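PDB 2PFZ: putative exported protein from Bordetella pertussis Tohama I, which binds pyroglutamic acid as an extracytoplasmic solute receptor of the DctP family, probably delivering it to a tripartite ATP-independent periplasmic transporter. Local coordinates for residues D177-S182 and F187-Y192; V117-Q122 and G183-D188; Q169-G174 and E193-F198; A8-N13 and V162-L167. One frame throughout, in Å; residues are numbered along the deposited sequence.

Contact 1: residues D177-S182 and F187-Y192; sequences DSYMSS and FDTKTY. With PCA (pyroglutamic acid), chain B.
The ring of Tyr179 meets Thr191 at its edge, with Thr191 OG1 lying in the ring plane beyond the phenol oxygen. Phe125 stacks on the same ring from strand 123-126. Tyr179 OH and Thr191 OG1 share a short hydrogen bond of 2.6 Å, and either oxygen could be the donor. The two side chains approach from opposite directions. With CG between the backbone N and the carbonyl carbon (chi1 68°), the Tyr179 ring carries its hydroxyl to Thr191. Thr191 adds its methyl to the contact, with CG2 3.7 Å from Tyr179 OH. The hydroxyl of Thr189 is hydrogen-bonded to Thr185 O. Lys190, with positive phi, is the C-prime residue of the Schellman motif that ends helix 183-188. This turn brings Thr191 round to the hydroxyl end of Tyr179. Ser181, at the end of the strand, and Ser182, the N-cap of helix 183-188, reach the ligand: Ser181 OG donates to PCA OXT at 2.7 Å, and Ser182 OG donates to PCA OE. Ser182 OG also accepts from Thr185 N. Strand 178-181 runs inside the mixed sheet, between strands 140-143 and 123-126, while Leu167 and Met171 of helix 167-172 pack against Tyr179 and Thr191 respectively.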
# COMPACT_ATOMS: atom_id res chain seq x y z
N ASP A 177 3.02 -19.84 -4.63
CA ASP A 177 2.17 -20.65 -3.74
C ASP A 177 1.83 -19.94 -2.42
O ASP A 177 1.10 -20.49 -1.56
CB ASP A 177 2.84 -22.01 -3.42
CG ASP A 177 4.24 -21.87 -2.78
OD1 ASP A 177 4.57 -20.80 -2.22
OD2 ASP A 177 5.04 -22.84 -2.81
N SER A 178 2.39 -18.74 -2.26
CA SER A 178 2.36 -18.01 -1.00
C SER A 178 2.68 -16.54 -1.28
O SER A 178 3.29 -16.22 -2.30
CB SER A 178 3.41 -18.56 -0.03
OG SER A 178 4.73 -18.35 -0.53
N TYR A 179 2.25 -15.68 -0.37
CA TYR A 179 2.59 -14.26 -0.35
C TYR A 179 2.11 -13.53 0.91
O TYR A 179 1.25 -14.01 1.62
CB TYR A 179 2.10 -13.54 -1.61
CG TYR A 179 0.61 -13.38 -1.79
CD1 TYR A 179 -0.17 -14.43 -2.28
CD2 TYR A 179 -0.02 -12.15 -1.54
CE1 TYR A 179 -1.54 -14.27 -2.47
CE2 TYR A 179 -1.38 -12.00 -1.71
CZ TYR A 179 -2.14 -13.06 -2.18
OH TYR A 179 -3.51 -12.92 -2.40
N MET A 180 2.67 -12.35 1.15
CA MET A 180 2.09 -11.44 2.15
C MET A 180 1.31 -10.32 1.49
O MET A 180 1.74 -9.78 0.47
CB MET A 180 3.12 -10.92 3.13
CG MET A 180 3.65 -12.02 4.05
SD MET A 180 4.82 -11.44 5.28
CE MET A 180 3.72 -10.65 6.45
N SER A 181 0.11 -10.07 2.03
CA SER A 181 -0.81 -9.02 1.57
C SER A 181 -1.98 -8.94 2.56
O SER A 181 -1.92 -9.51 3.66
CB SER A 181 -1.38 -9.34 0.18
OG SER A 181 -2.04 -8.20 -0.36
N SER A 182 -3.04 -8.23 2.16
CA SER A 182 -4.20 -7.98 3.00
C SER A 182 -5.29 -9.01 2.69
O SER A 182 -5.23 -9.69 1.67
CB SER A 182 -4.73 -6.58 2.72
OG SER A 182 -4.96 -6.40 1.33
N PHE A 187 -9.15 -11.68 -1.00
CA PHE A 187 -10.53 -11.82 -1.44
C PHE A 187 -10.72 -11.41 -2.90
O PHE A 187 -11.30 -12.16 -3.70
CB PHE A 187 -11.47 -11.00 -0.55
CG PHE A 187 -12.92 -11.23 -0.82
CD1 PHE A 187 -13.57 -12.35 -0.30
CD2 PHE A 187 -13.64 -10.33 -1.60
CE1 PHE A 187 -14.94 -12.56 -0.56
CE2 PHE A 187 -15.01 -10.53 -1.85
CZ PHE A 187 -15.65 -11.66 -1.32
N ASP A 188 -10.22 -10.23 -3.26
CA ASP A 188 -10.47 -9.67 -4.59
C ASP A 188 -9.84 -10.45 -5.75
O ASP A 188 -10.22 -10.26 -6.91
CB ASP A 188 -10.00 -8.21 -4.66
CG ASP A 188 -10.88 -7.26 -3.88
OD1 ASP A 188 -12.07 -7.55 -3.59
OD2 ASP A 188 -10.38 -6.18 -3.57
N THR A 189 -8.88 -11.31 -5.43
CA THR A 189 -8.19 -12.11 -6.44
C THR A 189 -8.61 -13.58 -6.32
O THR A 189 -8.05 -14.47 -6.99
CB THR A 189 -6.65 -11.99 -6.32
OG1 THR A 189 -6.21 -12.43 -5.02
CG2 THR A 189 -6.17 -10.55 -6.62
N LYS A 190 -9.62 -13.82 -5.47
CA LYS A 190 -10.08 -15.16 -5.13
C LYS A 190 -8.94 -16.11 -4.81
O LYS A 190 -8.87 -17.23 -5.33
CB LYS A 190 -10.96 -15.72 -6.27
CG LYS A 190 -12.27 -14.97 -6.41
CD LYS A 190 -13.40 -15.90 -6.85
CE LYS A 190 -13.53 -15.96 -8.35
NZ LYS A 190 -14.61 -15.03 -8.78
N THR A 191 -8.04 -15.65 -3.93
CA THR A 191 -6.85 -16.41 -3.48
C THR A 191 -7.24 -17.73 -2.81
O THR A 191 -6.52 -18.72 -2.87
CB THR A 191 -5.96 -15.54 -2.56
OG1 THR A 191 -5.29 -14.59 -3.38
CG2 THR A 191 -4.87 -16.35 -1.84
N TYR A 192 -8.42 -17.74 -2.19
CA TYR A 192 -8.98 -18.93 -1.55
C TYR A 192 -9.15 -20.15 -2.48
O TYR A 192 -9.22 -21.29 -2.00
CB TYR A 192 -10.29 -18.60 -0.85
CG TYR A 192 -11.35 -17.97 -1.74
CD1 TYR A 192 -11.57 -16.59 -1.71
CD2 TYR A 192 -12.14 -18.74 -2.59
CE1 TYR A 192 -12.56 -16.00 -2.52
CE2 TYR A 192 -13.12 -18.17 -3.39
CZ TYR A 192 -13.32 -16.80 -3.36
OH TYR A 192 -14.30 -16.25 -4.14
N PCA B . -2.50 -5.51 -1.47
CA PCA B . -1.59 -4.94 -2.49
CB PCA B . -0.47 -4.14 -1.83
CG PCA B . -0.68 -4.27 -0.33
CD PCA B . -1.95 -5.06 -0.22
OE PCA B . -2.52 -5.27 0.87
C PCA B . -0.96 -6.11 -3.21
O PCA B . -0.41 -5.97 -4.31
OXT PCA B . -1.00 -7.23 -2.68

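Contact 2: residues V117-Q122 and G183-D188. With PCA (pyroglutamic acid), chain B.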
# COMPACT_ATOMS: atom_id res chain seq x y z
N VAL A 117 -3.66 6.51 2.15
CA VAL A 117 -4.43 5.60 2.98
C VAL A 117 -3.81 4.23 3.13
O VAL A 117 -3.22 3.71 2.20
CB VAL A 117 -5.99 5.58 2.75
CG1 VAL A 117 -6.54 6.63 1.72
CG2 VAL A 117 -6.59 4.19 2.61
N ALA A 118 -3.93 3.67 4.33
CA ALA A 118 -3.32 2.38 4.62
C ALA A 118 -4.17 1.24 4.09
O ALA A 118 -5.39 1.24 4.25
CB ALA A 118 -3.14 2.21 6.13
N TRP A 119 -3.51 0.28 3.45
CA TRP A 119 -4.07 -1.05 3.21
C TRP A 119 -4.24 -1.72 4.58
O TRP A 119 -3.61 -1.31 5.55
CB TRP A 119 -3.08 -1.89 2.39
CG TRP A 119 -3.01 -1.58 0.91
CD1 TRP A 119 -2.20 -0.67 0.30
CD2 TRP A 119 -3.73 -2.23 -0.12
NE1 TRP A 119 -2.36 -0.71 -1.07
CE2 TRP A 119 -3.33 -1.65 -1.35
CE3 TRP A 119 -4.71 -3.23 -0.13
CZ2 TRP A 119 -3.84 -2.06 -2.57
CZ3 TRP A 119 -5.23 -3.63 -1.35
CH2 TRP A 119 -4.79 -3.06 -2.56
N PRO A 120 -5.09 -2.76 4.66
CA PRO A 120 -5.23 -3.52 5.93
C PRO A 120 -3.95 -4.26 6.37
O PRO A 120 -2.99 -4.41 5.59
CB PRO A 120 -6.38 -4.47 5.63
CG PRO A 120 -7.15 -3.75 4.45
CD PRO A 120 -6.04 -3.24 3.64
N PRO A 121 -3.90 -4.67 7.65
CA PRO A 121 -2.69 -5.30 8.18
C PRO A 121 -2.29 -6.56 7.42
O PRO A 121 -3.15 -7.37 7.05
CB PRO A 121 -3.08 -5.63 9.62
CG PRO A 121 -4.13 -4.58 9.95
CD PRO A 121 -4.94 -4.54 8.70
N GLN A 122 -1.00 -6.67 7.16
CA GLN A 122 -0.52 -7.68 6.21
C GLN A 122 -0.27 -9.02 6.85
O GLN A 122 0.47 -9.11 7.83
CB GLN A 122 0.76 -7.21 5.56
CG GLN A 122 0.59 -5.82 4.91
CD GLN A 122 -0.10 -5.82 3.55
OE1 GLN A 122 -1.22 -5.32 3.40
NE2 GLN A 122 0.57 -6.34 2.56
N GLY A 183 -6.27 -9.13 3.58
CA GLY A 183 -7.48 -9.90 3.30
C GLY A 183 -8.18 -9.36 2.06
O GLY A 183 -8.78 -10.12 1.29
N SER A 184 -8.15 -8.03 1.92
CA SER A 184 -8.66 -7.31 0.74
C SER A 184 -8.20 -7.95 -0.57
O SER A 184 -9.01 -8.46 -1.34
CB SER A 184 -8.23 -5.84 0.80
OG SER A 184 -8.46 -5.15 -0.44
N THR A 185 -6.89 -7.94 -0.79
CA THR A 185 -6.27 -8.55 -1.99
C THR A 185 -6.55 -10.03 -2.11
O THR A 185 -6.88 -10.51 -3.21
CB THR A 185 -4.77 -8.26 -2.05
OG1 THR A 185 -4.58 -6.86 -2.21
CG2 THR A 185 -4.13 -8.98 -3.23
N GLY A 186 -6.43 -10.75 -1.00
CA GLY A 186 -6.78 -12.18 -0.98
C GLY A 186 -8.18 -12.43 -1.51
O GLY A 186 -8.38 -13.30 -2.37
N PHE A 187 -9.15 -11.68 -1.00
CA PHE A 187 -10.53 -11.82 -1.44
C PHE A 187 -10.72 -11.41 -2.90
O PHE A 187 -11.30 -12.16 -3.70
CB PHE A 187 -11.47 -11.00 -0.55
CG PHE A 187 -12.92 -11.23 -0.82
CD1 PHE A 187 -13.57 -12.35 -0.30
CD2 PHE A 187 -13.64 -10.33 -1.60
CE1 PHE A 187 -14.94 -12.56 -0.56
CE2 PHE A 187 -15.01 -10.53 -1.85
CZ PHE A 187 -15.65 -11.66 -1.32
N ASP A 188 -10.22 -10.23 -3.26
CA ASP A 188 -10.47 -9.67 -4.59
C ASP A 188 -9.84 -10.45 -5.75
O ASP A 188 -10.22 -10.26 -6.91
CB ASP A 188 -10.00 -8.21 -4.66
CG ASP A 188 -10.88 -7.26 -3.88
OD1 ASP A 188 -12.07 -7.55 -3.59
OD2 ASP A 188 -10.38 -6.18 -3.57
N PCA B . -2.50 -5.51 -1.47
CA PCA B . -1.59 -4.94 -2.49
CB PCA B . -0.47 -4.14 -1.83
CG PCA B . -0.68 -4.27 -0.33
CD PCA B . -1.95 -5.06 -0.22
OE PCA B . -2.52 -5.27 0.87
C PCA B . -0.96 -6.11 -3.21
O PCA B . -0.41 -5.97 -4.31
OXT PCA B . -1.00 -7.23 -2.68
O HOH W 1 -5.87 -7.93 6.12
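Gly183 meets the 117-122 segment through a water. Its backbone N donates to the water at 2.8 Å, and the water donates to Pro121 O. Ser184 follows, its CB pointing toward the other segment. Its OG lies at the edge of the Trp119 ring, near the ring plane and 3.7 Å from Trp119 CZ3. Ser184 CB also touches Pro120 CG at 4.3 Å. Both segments contribute to the pyroglutamic acid pocket of this solute-binding protein, the first through the end of strand 111-118 and the loop after it, the second as helix 183-188. Trp119 lays one face over the ligand, with PCA CD 3.3 Å above the ring plane and offset toward the rim. The indole NE1 is hydrogen-bonded to Asn208 OD1, which helps fix the rotation of the ring. Thr185 comes next along the helix. Its OG1 takes the ligand N-H in a short, nearly straight bond, 2.6 Å from PCA N with an angle of 166° at the hydrogen. That oxygen lies anti to the carbonyl carbon (chi1 -65°), which turns it to the ligand, while CG2 approaches PCA OXT. Thr185 OG1 is also 3.4 Å from Trp119 CZ3, and the two side chains cross at about a right angle. Farther along, Phe187 N and Asp188 N bond back to Gly183 O and Ser184 O in regular helical fashion.

Contact 3: residues Q169-G174 and E193-F198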
# COMPACT_ATOMS: atom_id res chain seq x y z
N GLN A 169 -3.78 -14.94 -12.18
CA GLN A 169 -3.11 -15.72 -13.20
C GLN A 169 -1.87 -16.45 -12.68
O GLN A 169 -1.72 -17.63 -12.92
CB GLN A 169 -2.77 -14.82 -14.39
CG GLN A 169 -2.10 -15.50 -15.56
CD GLN A 169 -1.60 -14.51 -16.62
OE1 GLN A 169 -1.68 -13.30 -16.44
NE2 GLN A 169 -1.07 -15.05 -17.71
N ALA A 170 -1.01 -15.74 -11.96
CA ALA A 170 0.19 -16.34 -11.35
C ALA A 170 -0.12 -17.48 -10.38
O ALA A 170 0.65 -18.45 -10.27
CB ALA A 170 1.03 -15.28 -10.65
N MET A 171 -1.25 -17.37 -9.66
CA MET A 171 -1.69 -18.43 -8.77
C MET A 171 -2.25 -19.59 -9.57
O MET A 171 -1.94 -20.75 -9.28
CB MET A 171 -2.73 -17.93 -7.79
CG MET A 171 -2.16 -17.08 -6.66
SD MET A 171 -3.40 -16.57 -5.46
CE MET A 171 -4.43 -15.55 -6.50
N ALA A 172 -3.06 -19.27 -10.58
CA ALA A 172 -3.75 -20.27 -11.39
C ALA A 172 -2.77 -21.13 -12.19
O ALA A 172 -3.08 -22.28 -12.50
CB ALA A 172 -4.75 -19.60 -12.32
N THR A 173 -1.61 -20.57 -12.51
CA THR A 173 -0.58 -21.32 -13.23
C THR A 173 0.52 -21.87 -12.31
O THR A 173 1.41 -22.59 -12.77
CB THR A 173 0.07 -20.46 -14.33
OG1 THR A 173 0.78 -19.36 -13.73
CG2 THR A 173 -0.98 -19.94 -15.31
N GLY A 174 0.47 -21.52 -11.03
CA GLY A 174 1.35 -22.13 -10.03
C GLY A 174 2.76 -21.58 -9.94
O GLY A 174 3.67 -22.23 -9.39
N GLU A 193 -9.24 -19.91 -3.78
CA GLU A 193 -9.29 -21.02 -4.74
C GLU A 193 -7.98 -21.84 -4.76
O GLU A 193 -7.99 -23.04 -5.02
CB GLU A 193 -9.67 -20.49 -6.13
CG GLU A 193 -11.10 -19.96 -6.19
CD GLU A 193 -11.48 -19.37 -7.53
OE1 GLU A 193 -10.57 -19.11 -8.35
OE2 GLU A 193 -12.69 -19.18 -7.78
N TYR A 194 -6.86 -21.20 -4.42
CA TYR A 194 -5.54 -21.80 -4.61
C TYR A 194 -4.71 -21.89 -3.36
O TYR A 194 -3.81 -22.73 -3.26
CB TYR A 194 -4.76 -20.99 -5.64
CG TYR A 194 -5.40 -20.97 -7.00
CD1 TYR A 194 -5.27 -22.05 -7.87
CD2 TYR A 194 -6.16 -19.88 -7.42
CE1 TYR A 194 -5.87 -22.04 -9.12
CE2 TYR A 194 -6.76 -19.86 -8.67
CZ TYR A 194 -6.61 -20.94 -9.52
OH TYR A 194 -7.20 -20.92 -10.76
N ILE A 195 -5.00 -21.01 -2.40
CA ILE A 195 -4.21 -20.93 -1.18
C ILE A 195 -5.16 -20.95 0.01
O ILE A 195 -6.12 -20.19 0.05
CB ILE A 195 -3.30 -19.67 -1.19
CG1 ILE A 195 -2.38 -19.67 -2.42
CG2 ILE A 195 -2.47 -19.59 0.06
CD1 ILE A 195 -1.57 -18.39 -2.63
N LYS A 196 -4.90 -21.82 0.99
CA LYS A 196 -5.90 -22.18 1.99
C LYS A 196 -5.78 -21.57 3.39
O LYS A 196 -6.67 -21.78 4.21
CB LYS A 196 -5.96 -23.71 2.14
CG LYS A 196 -7.20 -24.33 1.56
CD LYS A 196 -7.21 -24.20 0.06
CE LYS A 196 -8.62 -24.05 -0.43
NZ LYS A 196 -8.66 -24.22 -1.90
N LYS A 197 -4.67 -20.89 3.68
CA LYS A 197 -4.43 -20.33 5.01
C LYS A 197 -4.09 -18.86 4.87
O LYS A 197 -3.50 -18.45 3.86
CB LYS A 197 -3.27 -21.04 5.75
CG LYS A 197 -3.45 -22.56 6.00
CD LYS A 197 -2.16 -23.19 6.52
CE LYS A 197 -2.16 -24.74 6.44
NZ LYS A 197 -3.50 -25.34 6.64
N PHE A 198 -4.47 -18.06 5.87
CA PHE A 198 -3.98 -16.69 6.02
C PHE A 198 -3.61 -16.52 7.49
O PHE A 198 -4.48 -16.58 8.37
CB PHE A 198 -5.08 -15.69 5.64
CG PHE A 198 -4.71 -14.25 5.84
CD1 PHE A 198 -3.90 -13.59 4.93
CD2 PHE A 198 -5.25 -13.52 6.90
CE1 PHE A 198 -3.56 -12.23 5.10
CE2 PHE A 198 -4.93 -12.17 7.08
CZ PHE A 198 -4.10 -11.52 6.17
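The C-terminal end of helix 167-172 rests here on the loop that leads into strand 197-199, with Met171 and Ala172 against Tyr194. One face of the Tyr194 ring takes the backbone of the last helical turn. Ala172 N is 4.0 Å above the plane, over the ring centre, and Met171 O is offset toward the rim. Tyr194 CG lies anti to the carbonyl carbon (chi1 -62°), which lays the face of the ring on the backbone of Met171 and Ala172. Ala172 CB reaches the hydroxyl end, 3.6 Å from Tyr194 CZ. On the inner part of the ring, Met171 CB approaches Tyr194 CD2 at 4.0 Å. Met171 also meets Ile195. Its CG lies anti to the carbonyl carbon (chi1 -75°) and the next torsion is extended (chi2 -177°), which brings SD to Ile195 CD1 at 3.8 Å. These two side chains cross at about a right angle. The contact is therefore apolar inside, at Met171 and Ile195, and exposed on the outside, where Ala172 and Tyr194 meet. Gly174, with positive phi, ends the helix in a Schellman motif, and Gly174 N bonds to Met171 O. Gln169 O accepts from both the backbone N and OG1 of Thr173. Ile176 and Thr191 also pack on Met171. Asn127 holds the backbone of the loop by bonds to Tyr194 O and Lys196 N. Beyond the loop, strand 197-199 joins the mixed sheet between strands 123-126 and 260-262.

Contact 4: residues A8-N13 and V162-L167. With PCA (pyroglutamic acid), chain B.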
# COMPACT_ATOMS: atom_id res chain seq x y z
N ALA A 8 -3.70 1.12 -10.02
CA ALA A 8 -3.28 -0.23 -10.33
C ALA A 8 -4.28 -1.33 -9.92
O ALA A 8 -4.08 -2.50 -10.26
CB ALA A 8 -1.87 -0.48 -9.75
N TYR A 9 -5.37 -0.95 -9.24
CA TYR A 9 -6.29 -1.90 -8.59
C TYR A 9 -7.68 -1.85 -9.21
O TYR A 9 -8.02 -0.85 -9.87
CB TYR A 9 -6.31 -1.60 -7.07
CG TYR A 9 -4.91 -1.51 -6.57
CD1 TYR A 9 -4.14 -2.65 -6.44
CD2 TYR A 9 -4.31 -0.28 -6.30
CE1 TYR A 9 -2.84 -2.59 -6.03
CE2 TYR A 9 -3.02 -0.20 -5.89
CZ TYR A 9 -2.27 -1.37 -5.75
OH TYR A 9 -0.96 -1.31 -5.36
N PRO A 10 -8.47 -2.94 -9.04
CA PRO A 10 -9.74 -3.09 -9.72
C PRO A 10 -10.86 -2.27 -9.07
O PRO A 10 -10.72 -1.79 -7.94
CB PRO A 10 -10.01 -4.60 -9.61
CG PRO A 10 -9.47 -4.94 -8.31
CD PRO A 10 -8.20 -4.12 -8.18
N ALA A 11 -11.97 -2.12 -9.79
CA ALA A 11 -13.08 -1.33 -9.28
C ALA A 11 -13.58 -1.80 -7.91
O ALA A 11 -14.00 -0.98 -7.10
CB ALA A 11 -14.23 -1.31 -10.31
N SER A 12 -13.52 -3.11 -7.65
CA SER A 12 -14.04 -3.66 -6.39
C SER A 12 -13.10 -3.42 -5.20
O SER A 12 -13.49 -3.61 -4.04
CB SER A 12 -14.38 -5.15 -6.53
OG SER A 12 -13.25 -5.90 -6.90
N ASN A 13 -11.89 -2.97 -5.48
CA ASN A 13 -10.92 -2.72 -4.42
C ASN A 13 -11.25 -1.47 -3.58
O ASN A 13 -11.68 -0.42 -4.12
CB ASN A 13 -9.52 -2.68 -5.02
CG ASN A 13 -8.46 -2.19 -4.04
OD1 ASN A 13 -7.85 -2.98 -3.30
ND2 ASN A 13 -8.26 -0.90 -4.03
N VAL A 162 4.89 -9.92 -8.74
CA VAL A 162 3.69 -9.99 -9.55
C VAL A 162 2.74 -8.90 -9.10
O VAL A 162 2.34 -8.85 -7.92
CB VAL A 162 2.97 -11.37 -9.43
CG1 VAL A 162 1.88 -11.48 -10.46
CG2 VAL A 162 3.96 -12.50 -9.59
N GLN A 163 2.36 -8.01 -10.03
CA GLN A 163 1.38 -6.97 -9.68
C GLN A 163 0.03 -7.59 -9.39
O GLN A 163 -0.23 -8.70 -9.84
CB GLN A 163 1.30 -5.90 -10.76
CG GLN A 163 2.67 -5.28 -11.05
CD GLN A 163 3.32 -4.71 -9.80
OE1 GLN A 163 2.62 -4.20 -8.93
NE2 GLN A 163 4.64 -4.83 -9.70
N GLN A 164 -0.83 -6.88 -8.65
CA GLN A 164 -2.12 -7.45 -8.27
C GLN A 164 -2.96 -7.81 -9.50
O GLN A 164 -3.69 -8.80 -9.49
CB GLN A 164 -2.95 -6.53 -7.35
CG GLN A 164 -4.17 -7.26 -6.80
CD GLN A 164 -4.93 -6.50 -5.71
OE1 GLN A 164 -6.16 -6.44 -5.72
NE2 GLN A 164 -4.21 -5.95 -4.77
N ALA A 165 -2.86 -6.99 -10.54
CA ALA A 165 -3.58 -7.22 -11.80
C ALA A 165 -3.24 -8.54 -12.49
O ALA A 165 -4.04 -9.04 -13.31
CB ALA A 165 -3.40 -6.04 -12.77
N GLU A 166 -2.05 -9.09 -12.17
CA GLU A 166 -1.57 -10.38 -12.68
C GLU A 166 -1.53 -11.52 -11.65
O GLU A 166 -1.02 -12.60 -11.95
CB GLU A 166 -0.17 -10.25 -13.28
CG GLU A 166 -0.15 -9.69 -14.68
CD GLU A 166 -0.31 -8.21 -14.69
OE1 GLU A 166 0.48 -7.52 -14.00
OE2 GLU A 166 -1.22 -7.72 -15.39
N LEU A 167 -2.05 -11.27 -10.45
CA LEU A 167 -1.89 -12.25 -9.35
C LEU A 167 -2.75 -13.50 -9.54
O LEU A 167 -2.29 -14.62 -9.34
CB LEU A 167 -2.27 -11.60 -8.02
CG LEU A 167 -1.48 -11.89 -6.74
CD1 LEU A 167 -2.26 -11.45 -5.52
CD2 LEU A 167 -0.95 -13.29 -6.58
N PCA B . -2.50 -5.51 -1.47
CA PCA B . -1.59 -4.94 -2.49
CB PCA B . -0.47 -4.14 -1.83
CG PCA B . -0.68 -4.27 -0.33
CD PCA B . -1.95 -5.06 -0.22
OE PCA B . -2.52 -5.27 0.87
C PCA B . -0.96 -6.11 -3.21
O PCA B . -0.41 -5.97 -4.31
OXT PCA B . -1.00 -7.23 -2.68
O HOH W 2 -1.91 -4.10 -10.31
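Ala8 and Ala165 are joined through a water between their backbones, while the direct contacts between the two loops are van der Waals. The water donates to Ala8 O at 2.7 Å and accepts from Ala165 N at 3.1 Å. It therefore links two backbones whose nearest CA atoms, those of Tyr9 and Ala165, are 6.8 Å apart. Gln164 carries the rest. Its CG lies anti to the backbone N (chi1 -171°) and the chain stays extended beyond it, which carries the amide to the Tyr9 ring. The amide crosses the tyrosine side chain at about a right angle, with the two planes 53° apart. Gln164 NE2 is 3.7 Å from Tyr9 CD1. On the oxygen side, Gln164 OE1 approaches Pro10 CD at 3.9 Å. Ala8 CB covers one face of the Tyr9 ring, over its centre, and the ring also meets Trp119 edge-to-face. Pro10 to Asn13 form a type I beta turn, closed by Asn13 N bonding to Pro10 O at 3.0 Å. Asn13 then stands at the N-cap of helix 14-30, just as Glu166 does for helix 167-172. Gln164 NE2 also lies 3.6 Å from the carboxylate carbon C of PCA. Two loops that each lead into a helix thus meet beside the ligand, an arrangement consistent with the interdomain cleft of periplasmic solute-binding proteins.

Contacts 1, 2 and 4 each touch the bound pyroglutamic acid, with centres 9 to 11 Å apart. Contact 3 lies farther out, 7 Å from contact 1, about 16 Å from contact 2 and 15 Å from contact 4, centre to centre. Helix 183-188 is common to contacts 1 and 2, which share Phe187 and Asp188. Contacts 1 and 3 reach the same mixed sheet. Along the chain, contact 1 is nested inside the loop closed by contact 3. Contact 4 closes before either opens, while its segments alternate with those of contact 2. Residues distant in sequence thus assemble one pocket, and Met171 of contact 3 packs behind it against Thr191 of contact 1.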